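Local atomic coordinates of sylvaticin (Pythium sylvaticum, PDB entry 2POS), a protein that is a secreted alpha-elicitin-like protein that probably binds sterols and may provoke plant defence responses. Residues S31-L36 and K48-T53; A39-P44 and V82-T87; D70-L73 and V78-N81. All blocks are in the same frame, centred on the assembly; numbering follows the deposited sequence.

Interaction 1: S31-L36 and K48-T53; sequences SGWQML and KLMCGT
M50 reaches out from helix 44-51 and lays its terminal methyl against the benzo part of the W33 indole, CE standing 3.5 Å from CE3. The sulfur follows: M50 SD sits 4.5 Å from the centroid of the six-membered ring of W33, 39° off the ring normal, which makes this a Met-aromatic contact approached obliquely. The bend at the end of the methionine explains the double touch, since chi3 of 76° folds CE back so that sulfur and methyl both meet the indole. The M35 backbone N lies over the centre of one face of the indole. The indole N-H has a partner of its own, W33 NE1 donating to G40 O.

S31 meets the root of the same methionine. Its CB lies 3.5 Å from M50 CG, closer than ordinary van der Waals contact, so the packing is tight here. An ST turn lies at this point: S31 OG accepts from W33 N at 3.1 Å with an N-H...O angle of 156°, just where G32, with positive phi, takes the chain out of helix 22-31. S31 OG is also bonded to C27 O in the preceding helical turn. At the outer margin L49 leans over the end of that helix, with CB 3.7 Å from S31 CA and CD1 3.6 Å from S31 O. In the turn that follows helix 44-51, L49 O accepts two donors from opposite faces of its plane, G52 N and T53 OG1, the latter at 2.8 Å. C51, next to M50, ties this helix end to C93 by a disulfide, while M50 also packs on F89 of helix 82-92 and C56 of helix 54-64.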
ATOM      1  N   SER A  31     -10.070  -3.453   7.050  1.00 16.86           N
ATOM      2  CA  SER A  31      -9.644  -4.591   6.236  1.00 16.60           C
ATOM      3  C   SER A  31      -8.719  -5.576   6.941  1.00 16.45           C
ATOM      4  O   SER A  31      -8.645  -6.739   6.542  1.00 16.73           O
ATOM      5  CB  SER A  31      -8.962  -4.088   4.961  1.00 16.47           C
ATOM      6  OG  SER A  31      -7.737  -3.458   5.267  1.00 15.80           O
ATOM      7  N   GLY A  32      -8.000  -5.106   7.962  1.00 16.28           N
ATOM      8  CA  GLY A  32      -6.973  -5.920   8.604  1.00 16.59           C
ATOM      9  C   GLY A  32      -5.645  -5.909   7.858  1.00 16.72           C
ATOM     10  O   GLY A  32      -4.667  -6.510   8.325  1.00 17.43           O
ATOM     11  N   TRP A  33      -5.618  -5.261   6.689  1.00 16.43           N
ATOM     12  CA  TRP A  33      -4.374  -5.067   5.929  1.00 16.19           C
ATOM     13  C   TRP A  33      -3.623  -3.854   6.448  1.00 16.56           C
ATOM     14  O   TRP A  33      -4.215  -2.792   6.643  1.00 16.62           O
ATOM     15  CB  TRP A  33      -4.656  -4.883   4.435  1.00 15.76           C
ATOM     16  CG  TRP A  33      -3.451  -4.466   3.636  1.00 15.04           C
ATOM     17  CD1 TRP A  33      -2.399  -5.253   3.275  1.00 14.27           C
ATOM     18  CD2 TRP A  33      -3.179  -3.163   3.098  1.00 14.59           C
ATOM     19  NE1 TRP A  33      -1.485  -4.527   2.542  1.00 14.69           N
ATOM     20  CE2 TRP A  33      -1.940  -3.241   2.421  1.00 14.77           C
ATOM     21  CE3 TRP A  33      -3.861  -1.942   3.124  1.00 13.24           C
ATOM     22  CZ2 TRP A  33      -1.369  -2.139   1.772  1.00 14.32           C
ATOM     23  CZ3 TRP A  33      -3.293  -0.842   2.478  1.00 14.65           C
ATOM     24  CH2 TRP A  33      -2.066  -0.952   1.808  1.00 14.17           C
ATOM     25  N   GLN A  34      -2.316  -4.005   6.645  1.00 16.59           N
ATOM     26  CA  GLN A  34      -1.499  -2.911   7.156  1.00 17.01           C
ATOM     27  C   GLN A  34      -0.526  -2.380   6.110  1.00 16.43           C
ATOM     28  O   GLN A  34       0.169  -3.153   5.448  1.00 15.73           O
ATOM     29  CB  GLN A  34      -0.737  -3.337   8.417  1.00 17.60           C
ATOM     30  CG  GLN A  34      -1.593  -4.056   9.481  1.00 20.08           C
ATOM     31  CD  GLN A  34      -2.806  -3.247   9.949  1.00 23.92           C
ATOM     32  OE1 GLN A  34      -3.925  -3.774  10.048  1.00 26.56           O
ATOM     33  NE2 GLN A  34      -2.590  -1.970  10.244  1.00 24.14           N
ATOM     34  N   MET A  35      -0.490  -1.053   5.986  1.00 16.14           N
ATOM     35  CA  MET A  35       0.477  -0.347   5.148  1.00 16.11           C
ATOM     36  C   MET A  35       1.630   0.163   6.019  1.00 15.87           C
ATOM     37  O   MET A  35       2.780   0.133   5.595  1.00 15.85           O
ATOM     38  CB  MET A  35      -0.200   0.814   4.406  1.00 15.70           C
ATOM     39  CG  MET A  35       0.713   1.638   3.484  1.00 16.95           C
ATOM     40  SD  MET A  35       1.268   0.733   2.011  1.00 21.05           S
ATOM     41  CE  MET A  35       3.019   0.501   2.350  1.00 21.82           C
ATOM     42  N   LEU A  36       1.318   0.637   7.224  1.00 16.05           N
ATOM     43  CA  LEU A  36       2.346   1.095   8.165  1.00 16.38           C
ATOM     44  C   LEU A  36       2.185   0.430   9.539  1.00 16.66           C
ATOM     45  O   LEU A  36       1.226   0.717  10.255  1.00 17.36           O
ATOM     46  CB  LEU A  36       2.314   2.620   8.332  1.00 16.29           C
ATOM     47  CG  LEU A  36       2.521   3.529   7.119  1.00 16.45           C
ATOM     48  CD1 LEU A  36       2.428   4.983   7.545  1.00 16.87           C
ATOM     49  CD2 LEU A  36       3.845   3.256   6.440  1.00 16.79           C
ATOM     50  N   LYS A  48     -11.039  -8.000  -0.449  1.00 17.74           N
ATOM     51  CA  LYS A  48     -12.502  -7.969  -0.441  1.00 18.21           C
ATOM     52  C   LYS A  48     -13.008  -6.825   0.428  1.00 17.86           C
ATOM     53  O   LYS A  48     -13.852  -6.030   0.007  1.00 18.19           O
ATOM     54  CB  LYS A  48     -13.042  -9.297   0.107  1.00 18.61           C
ATOM     55  CG  LYS A  48     -14.564  -9.450   0.086  1.00 22.40           C
ATOM     56  CD  LYS A  48     -15.063 -10.235  -1.119  1.00 27.16           C
ATOM     57  CE  LYS A  48     -15.477  -9.311  -2.261  1.00 29.32           C
ATOM     58  NZ  LYS A  48     -16.062 -10.052  -3.416  1.00 30.46           N
ATOM     59  N   LEU A  49     -12.484  -6.763   1.647  1.00 17.30           N
ATOM     60  CA  LEU A  49     -12.850  -5.718   2.593  1.00 17.15           C
ATOM     61  C   LEU A  49     -12.429  -4.332   2.108  1.00 16.79           C
ATOM     62  O   LEU A  49     -13.212  -3.393   2.171  1.00 16.77           O
ATOM     63  CB  LEU A  49     -12.256  -6.019   3.969  1.00 17.49           C
ATOM     64  CG  LEU A  49     -12.977  -7.122   4.758  1.00 18.07           C
ATOM     65  CD1 LEU A  49     -12.069  -7.731   5.818  1.00 18.50           C
ATOM     66  CD2 LEU A  49     -14.254  -6.573   5.388  1.00 20.16           C
ATOM     67  N   MET A  50     -11.203  -4.222   1.597  1.00 16.35           N
ATOM     68  CA  MET A  50     -10.694  -2.949   1.077  1.00 15.73           C
ATOM     69  C   MET A  50     -11.561  -2.421  -0.059  1.00 15.93           C
ATOM     70  O   MET A  50     -11.879  -1.231  -0.105  1.00 15.87           O
ATOM     71  CB  MET A  50      -9.260  -3.114   0.569  1.00 15.71           C
ATOM     72  CG  MET A  50      -8.237  -3.304   1.664  1.00 14.86           C
ATOM     73  SD  MET A  50      -6.604  -3.663   0.995  1.00 15.96           S
ATOM     74  CE  MET A  50      -6.112  -2.037   0.434  1.00 14.71           C
ATOM     75  N   CYS A  51     -11.944  -3.318  -0.968  1.00 16.35           N
ATOM     76  CA  CYS A  51     -12.720  -2.945  -2.148  1.00 16.97           C
ATOM     77  C   CYS A  51     -14.119  -2.417  -1.816  1.00 17.20           C
ATOM     78  O   CYS A  51     -14.734  -1.756  -2.644  1.00 17.62           O
ATOM     79  CB  CYS A  51     -12.791  -4.114  -3.136  1.00 17.06           C
ATOM     80  SG  CYS A  51     -11.171  -4.504  -3.862  1.00 18.29           S
ATOM     81  N   GLY A  52     -14.608  -2.715  -0.615  1.00 17.70           N
ATOM     82  CA  GLY A  52     -15.883  -2.173  -0.148  1.00 18.32           C
ATOM     83  C   GLY A  52     -15.764  -1.019   0.838  1.00 18.63           C
ATOM     84  O   GLY A  52     -16.750  -0.633   1.474  1.00 19.50           O
ATOM     85  N   THR A  53     -14.560  -0.460   0.959  1.00 18.29           N
ATOM     86  CA  THR A  53     -14.287   0.620   1.908  1.00 17.77           C
ATOM     87  C   THR A  53     -13.806   1.846   1.134  1.00 17.77           C
ATOM     88  O   THR A  53     -12.713   1.837   0.555  1.00 17.08           O
ATOM     89  CB  THR A  53     -13.238   0.176   2.960  1.00 17.40           C
ATOM     90  OG1 THR A  53     -13.680  -1.029   3.604  1.00 18.09           O
ATOM     91  CG2 THR A  53     -12.999   1.260   4.020  1.00 18.27           C
TER

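Interaction 2: A39-P44 and V82-T87; sequences AGYPTP and VKKLVT
Y41 and P42 meet K84 and L85 through two apolar touches and one contact of a hydroxyl with a lysine chain. Of the apolar pairs, P42 with L85 is the tighter: the proline ring offers its CD to L85 CD1 at 3.6 Å, the two side chains passing at a slant. With CG anti to the backbone N, chi1 164°, L85 sends its CD1 branch to the proline. Beside it the Y41 ring approaches the root of L85 more loosely, CE2 lying 4.2 Å from CB in an oblique approach.

The mixed contact involves the lysine. K84 runs out in a fully extended chain, its four torsions all within 5° of 180°, and crosses the tyrosine at about a right angle, so that K84 CD passes 3.7 Å from Y41 OH. The aliphatic part of K84 therefore does the packing.

Polar ends are settled outside the pair. The ammonium of K84 forms a salt bridge with E3, and Y41 OH is hydrogen-bonded to N81 N, immediately before helix 82-92. At the backbone, N81 OD1 takes up K84 N and so caps this first helical turn. Further along, T87 OG1 bonds to K83 O at 2.7 Å, on the opposite face of that carbonyl from T87 N.

In the fold, the contact presses the loop between helices 22-31 and 44-51 onto the first turn of helix 82-92. W33 packs on both P42 and L85, while V82 and V86 turn to helix 54-64 and strand 78-80 leads, by way of N81, into the helix.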
ATOM      1  N   ALA A  39       2.556  -4.872   5.839  1.00 17.41           N
ATOM      2  CA  ALA A  39       2.349  -6.320   5.898  1.00 17.41           C
ATOM      3  C   ALA A  39       2.620  -7.002   4.560  1.00 17.32           C
ATOM      4  O   ALA A  39       2.759  -8.231   4.506  1.00 18.00           O
ATOM      5  CB  ALA A  39       0.942  -6.633   6.360  1.00 17.42           C
ATOM      6  N   GLY A  40       2.681  -6.209   3.489  1.00 16.88           N
ATOM      7  CA  GLY A  40       2.831  -6.749   2.138  1.00 17.21           C
ATOM      8  C   GLY A  40       1.592  -6.526   1.295  1.00 17.06           C
ATOM      9  O   GLY A  40       0.896  -5.519   1.453  1.00 17.45           O
ATOM     10  N   TYR A  41       1.313  -7.457   0.388  1.00 16.36           N
ATOM     11  CA  TYR A  41       0.128  -7.343  -0.450  1.00 16.32           C
ATOM     12  C   TYR A  41      -1.081  -7.839   0.316  1.00 16.29           C
ATOM     13  O   TYR A  41      -0.963  -8.793   1.090  1.00 16.50           O
ATOM     14  CB  TYR A  41       0.279  -8.138  -1.752  1.00 16.13           C
ATOM     15  CG  TYR A  41       1.427  -7.666  -2.610  1.00 16.36           C
ATOM     16  CD1 TYR A  41       2.603  -8.399  -2.680  1.00 16.88           C
ATOM     17  CD2 TYR A  41       1.338  -6.476  -3.329  1.00 16.83           C
ATOM     18  CE1 TYR A  41       3.665  -7.966  -3.460  1.00 16.99           C
ATOM     19  CE2 TYR A  41       2.391  -6.028  -4.114  1.00 16.66           C
ATOM     20  CZ  TYR A  41       3.550  -6.780  -4.175  1.00 16.16           C
ATOM     21  OH  TYR A  41       4.598  -6.349  -4.949  1.00 16.57           O
ATOM     22  N   PRO A  42      -2.249  -7.193   0.112  1.00 16.61           N
ATOM     23  CA  PRO A  42      -3.464  -7.666   0.777  1.00 16.88           C
ATOM     24  C   PRO A  42      -3.765  -9.099   0.360  1.00 17.24           C
ATOM     25  O   PRO A  42      -3.578  -9.455  -0.810  1.00 17.66           O
ATOM     26  CB  PRO A  42      -4.548  -6.735   0.228  1.00 16.73           C
ATOM     27  CG  PRO A  42      -3.825  -5.519  -0.247  1.00 17.59           C
ATOM     28  CD  PRO A  42      -2.503  -6.004  -0.721  1.00 16.52           C
ATOM     29  N   THR A  43      -4.208  -9.911   1.316  1.00 17.63           N
ATOM     30  CA  THR A  43      -4.748 -11.237   1.021  1.00 18.18           C
ATOM     31  C   THR A  43      -6.092 -11.053   0.312  1.00 18.09           C
ATOM     32  O   THR A  43      -6.658  -9.958   0.340  1.00 18.37           O
ATOM     33  CB  THR A  43      -4.957 -12.056   2.313  1.00 18.23           C
ATOM     34  OG1 THR A  43      -5.952 -11.418   3.128  1.00 18.84           O
ATOM     35  CG2 THR A  43      -3.656 -12.183   3.092  1.00 18.74           C
ATOM     36  N   PRO A  44      -6.604 -12.107  -0.353  1.00 18.19           N
ATOM     37  CA  PRO A  44      -7.914 -11.972  -0.993  1.00 18.26           C
ATOM     38  C   PRO A  44      -9.023 -11.540  -0.024  1.00 18.01           C
ATOM     39  O   PRO A  44      -9.874 -10.735  -0.404  1.00 17.89           O
ATOM     40  CB  PRO A  44      -8.175 -13.377  -1.542  1.00 18.27           C
ATOM     41  CG  PRO A  44      -6.784 -13.926  -1.782  1.00 18.18           C
ATOM     42  CD  PRO A  44      -6.003 -13.431  -0.605  1.00 18.50           C
ATOM     43  N   VAL A  82       5.401  -1.170  -3.925  1.00 12.48           N
ATOM     44  CA  VAL A  82       4.309  -0.252  -3.579  1.00 12.67           C
ATOM     45  C   VAL A  82       3.635   0.341  -4.820  1.00 12.90           C
ATOM     46  O   VAL A  82       2.419   0.532  -4.833  1.00 12.59           O
ATOM     47  CB  VAL A  82       4.776   0.889  -2.626  1.00 13.40           C
ATOM     48  CG1 VAL A  82       3.635   1.874  -2.373  1.00 12.79           C
ATOM     49  CG2 VAL A  82       5.269   0.316  -1.315  1.00 14.15           C
ATOM     50  N   LYS A  83       4.410   0.632  -5.860  1.00 12.58           N
ATOM     51  CA  LYS A  83       3.834   1.165  -7.095  1.00 12.77           C
ATOM     52  C   LYS A  83       2.917   0.129  -7.757  1.00 12.51           C
ATOM     53  O   LYS A  83       1.828   0.462  -8.231  1.00 12.60           O
ATOM     54  CB  LYS A  83       4.921   1.639  -8.058  1.00 12.92           C
ATOM     55  CG  LYS A  83       4.387   2.508  -9.185  1.00 13.14           C
ATOM     56  CD  LYS A  83       5.502   2.996 -10.094  1.00 14.69           C
ATOM     57  CE  LYS A  83       4.927   3.800 -11.242  1.00 16.72           C
ATOM     58  NZ  LYS A  83       5.999   4.194 -12.206  1.00 19.67           N
ATOM     59  N   LYS A  84       3.354  -1.128  -7.778  1.00 12.28           N
ATOM     60  CA  LYS A  84       2.511  -2.222  -8.260  1.00 12.33           C
ATOM     61  C   LYS A  84       1.211  -2.281  -7.464  1.00 12.51           C
ATOM     62  O   LYS A  84       0.121  -2.302  -8.037  1.00 12.23           O
ATOM     63  CB  LYS A  84       3.258  -3.541  -8.147  1.00 12.37           C
ATOM     64  CG  LYS A  84       2.446  -4.768  -8.554  1.00 13.85           C
ATOM     65  CD  LYS A  84       3.334  -5.988  -8.433  1.00 16.40           C
ATOM     66  CE  LYS A  84       2.650  -7.236  -8.927  1.00 19.76           C
ATOM     67  NZ  LYS A  84       3.569  -8.382  -8.724  1.00 21.54           N
ATOM     68  N   LEU A  85       1.344  -2.288  -6.138  1.00 12.51           N
ATOM     69  CA  LEU A  85       0.193  -2.381  -5.251  1.00 13.54           C
ATOM     70  C   LEU A  85      -0.850  -1.337  -5.605  1.00 12.91           C
ATOM     71  O   LEU A  85      -2.031  -1.659  -5.820  1.00 12.87           O
ATOM     72  CB  LEU A  85       0.648  -2.198  -3.794  1.00 13.81           C
ATOM     73  CG  LEU A  85      -0.446  -1.885  -2.760  1.00 15.70           C
ATOM     74  CD1 LEU A  85      -1.252  -3.128  -2.501  1.00 18.90           C
ATOM     75  CD2 LEU A  85       0.164  -1.332  -1.465  1.00 16.17           C
ATOM     76  N   VAL A  86      -0.421  -0.083  -5.682  1.00 12.93           N
ATOM     77  CA  VAL A  86      -1.389   1.007  -5.813  1.00 13.37           C
ATOM     78  C   VAL A  86      -1.942   1.122  -7.227  1.00 13.36           C
ATOM     79  O   VAL A  86      -3.077   1.543  -7.407  1.00 13.72           O
ATOM     80  CB  VAL A  86      -0.860   2.377  -5.288  1.00 13.66           C
ATOM     81  CG1 VAL A  86      -0.499   2.263  -3.825  1.00 14.21           C
ATOM     82  CG2 VAL A  86       0.325   2.885  -6.112  1.00 14.79           C
ATOM     83  N   THR A  87      -1.145   0.737  -8.225  1.00 13.46           N
ATOM     84  CA  THR A  87      -1.574   0.836  -9.618  1.00 13.64           C
ATOM     85  C   THR A  87      -2.590  -0.260  -9.928  1.00 14.08           C
ATOM     86  O   THR A  87      -3.580  -0.019 -10.625  1.00 14.02           O
ATOM     87  CB  THR A  87      -0.376   0.758 -10.575  1.00 13.45           C
ATOM     88  OG1 THR A  87       0.558   1.795 -10.250  1.00 14.00           O
ATOM     89  CG2 THR A  87      -0.822   0.937 -12.018  1.00 13.61           C
TER

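Interaction 3: D70-L73 and V78-N81; sequences DCIL and VRLN
L73 and L80 form an antiparallel hydrogen-bonded pair, their CA atoms 5.4 Å apart. L73 N donates to L80 O at 2.7 Å, and L80 N returns a bond to L73 O at 3.1 Å. The two leucines lie side by side pointing the same way, L73 CB being 4.0 Å from L80 CD2. R79 turns its guanidinium to I72, whose CG2 stands over the centre of one face at 3.7 Å from R79 CZ. The bend at chi3 (50°) folds the arginine back over the isoleucine.

Beyond the L73-L80 pair, side chains take over. N81 ND2 donates to D70 OD1 at 2.8 Å with an angle of 162°, and the acceptor lies in the amide plane although carboxylate and amide planes are 56° apart. Nearby, C71 O accepts a CA-H...O contact from N81 CA, and a water lies within hydrogen-bonding distance of C71 O and, more weakly, of L80 O.

The second shell fixes these groups. The backbone of E2 bonds both partners, its N to D70 OD1 and its O to N81 ND2, and E6 forms a salt bridge with R79. C71 is joined to C7 by a disulfide.

The N-terminal segment makes backbone hydrogen bonds to I72 through K5 and C7, helix 10-13 and V82 of helix 82-92 pack on L73, and the two-stranded hairpin, strands 73-75 and 78-80, runs through N81 into helix 82-92.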
ATOM      1  N   ASP A  70       9.146   2.129  -8.701  1.00 14.39           N
ATOM      2  CA  ASP A  70       8.961   0.776  -9.168  1.00 14.34           C
ATOM      3  C   ASP A  70      10.171  -0.032  -8.700  1.00 14.39           C
ATOM      4  O   ASP A  70      11.169  -0.170  -9.413  1.00 14.83           O
ATOM      5  CB  ASP A  70       8.847   0.799 -10.695  1.00 14.06           C
ATOM      6  CG  ASP A  70       8.384  -0.529 -11.284  1.00 14.17           C
ATOM      7  OD1 ASP A  70       8.199  -1.514 -10.547  1.00 12.90           O
ATOM      8  OD2 ASP A  70       8.199  -0.576 -12.518  1.00 16.92           O
ATOM      9  N   CYS A  71      10.079  -0.536  -7.475  1.00 14.46           N
ATOM     10  CA  CYS A  71      11.154  -1.282  -6.829  1.00 14.95           C
ATOM     11  C   CYS A  71      10.568  -2.067  -5.672  1.00 14.61           C
ATOM     12  O   CYS A  71       9.440  -1.801  -5.250  1.00 14.14           O
ATOM     13  CB  CYS A  71      12.250  -0.341  -6.306  1.00 15.68           C
ATOM     14  SG  CYS A  71      11.651   1.008  -5.225  1.00 19.42           S
ATOM     15  N   ILE A  72      11.339  -3.024  -5.162  1.00 14.27           N
ATOM     16  CA  ILE A  72      10.910  -3.841  -4.037  1.00 14.63           C
ATOM     17  C   ILE A  72      11.325  -3.192  -2.723  1.00 15.18           C
ATOM     18  O   ILE A  72      12.513  -3.011  -2.451  1.00 14.99           O
ATOM     19  CB  ILE A  72      11.469  -5.289  -4.145  1.00 14.22           C
ATOM     20  CG1 ILE A  72      10.876  -6.009  -5.370  1.00 14.43           C
ATOM     21  CG2 ILE A  72      11.226  -6.067  -2.851  1.00 14.85           C
ATOM     22  CD1 ILE A  72       9.389  -6.371  -5.247  1.00 14.35           C
ATOM     23  N   LEU A  73      10.319  -2.818  -1.938  1.00 15.63           N
ATOM     24  CA  LEU A  73      10.506  -2.329  -0.578  1.00 16.48           C
ATOM     25  C   LEU A  73      10.637  -3.520   0.365  1.00 16.75           C
ATOM     26  O   LEU A  73       9.751  -4.378   0.420  1.00 16.79           O
ATOM     27  CB  LEU A  73       9.311  -1.461  -0.183  1.00 16.49           C
ATOM     28  CG  LEU A  73       9.379  -0.627   1.099  1.00 17.33           C
ATOM     29  CD1 LEU A  73      10.445   0.457   0.973  1.00 18.99           C
ATOM     30  CD2 LEU A  73       8.024  -0.009   1.373  1.00 17.95           C
ATOM     31  N   VAL A  78       9.118  -8.983   4.841  1.00 18.91           N
ATOM     32  CA  VAL A  78       8.077  -8.422   3.986  1.00 18.56           C
ATOM     33  C   VAL A  78       8.723  -7.758   2.778  1.00 18.21           C
ATOM     34  O   VAL A  78       9.646  -6.948   2.917  1.00 18.08           O
ATOM     35  CB  VAL A  78       7.186  -7.413   4.747  1.00 18.07           C
ATOM     36  CG1 VAL A  78       6.197  -6.725   3.791  1.00 18.51           C
ATOM     37  CG2 VAL A  78       6.450  -8.116   5.879  1.00 18.11           C
ATOM     38  N   ARG A  79       8.246  -8.138   1.597  1.00 17.90           N
ATOM     39  CA  ARG A  79       8.730  -7.576   0.347  1.00 18.15           C
ATOM     40  C   ARG A  79       7.535  -7.225  -0.516  1.00 17.87           C
ATOM     41  O   ARG A  79       6.689  -8.073  -0.798  1.00 18.31           O
ATOM     42  CB  ARG A  79       9.623  -8.580  -0.388  1.00 18.89           C
ATOM     43  CG  ARG A  79      10.905  -8.944   0.338  1.00 20.41           C
ATOM     44  CD  ARG A  79      11.546 -10.173  -0.289  1.00 23.74           C
ATOM     45  NE  ARG A  79      11.672 -10.049  -1.741  1.00 26.71           N
ATOM     46  CZ  ARG A  79      12.694  -9.473  -2.368  1.00 27.23           C
ATOM     47  NH1 ARG A  79      13.705  -8.960  -1.677  1.00 28.14           N
ATOM     48  NH2 ARG A  79      12.705  -9.417  -3.694  1.00 27.87           N
ATOM     49  N   LEU A  80       7.447  -5.962  -0.914  1.00 16.69           N
ATOM     50  CA  LEU A  80       6.395  -5.564  -1.836  1.00 16.30           C
ATOM     51  C   LEU A  80       6.852  -4.408  -2.703  1.00 15.25           C
ATOM     52  O   LEU A  80       7.723  -3.625  -2.327  1.00 15.32           O
ATOM     53  CB  LEU A  80       5.111  -5.181  -1.095  1.00 16.79           C
ATOM     54  CG  LEU A  80       5.045  -3.764  -0.502  1.00 17.54           C
ATOM     55  CD1 LEU A  80       3.624  -3.418  -0.087  1.00 20.44           C
ATOM     56  CD2 LEU A  80       6.020  -3.607   0.660  1.00 20.57           C
ATOM     57  N   ASN A  81       6.249  -4.333  -3.877  1.00 13.92           N
ATOM     58  CA  ASN A  81       6.410  -3.207  -4.769  1.00 12.66           C
ATOM     59  C   ASN A  81       5.189  -2.305  -4.584  1.00 12.40           C
ATOM     60  O   ASN A  81       4.085  -2.642  -5.002  1.00 11.99           O
ATOM     61  CB  ASN A  81       6.500  -3.735  -6.198  1.00 12.39           C
ATOM     62  CG  ASN A  81       6.732  -2.648  -7.218  1.00 12.36           C
ATOM     63  OD1 ASN A  81       6.159  -1.560  -7.133  1.00 12.29           O
ATOM     64  ND2 ASN A  81       7.562  -2.948  -8.218  1.00 12.57           N
TER
HETATM   65  O   HOH W   1       8.029  -0.390  -3.237  1.00 14.60           O

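How the interactions relate
Interactions 1 and 2 touch, their centres about 10 Å apart: Q34 O lies 3.0 Å from A39 N, a probable hydrogen bond, and M50 SD packs 3.6 Å from P42 CG. Interaction 2 also joins interaction 3, its centre about 9 Å away, where G40 N packs 3.6 Å from V78 CG1. Interactions 1 and 3 do not touch; their centres are about 18 Å apart, on opposite sides of the chain's centre, so 39-44 with 82-87 bridges them. A bound Tris-type buffer molecule, probably from the crystallisation liquor, lies about 4 Å from the K84 side chain. The bound nickel ion is about 6 Å from that side chain and about 7 Å from that of D70.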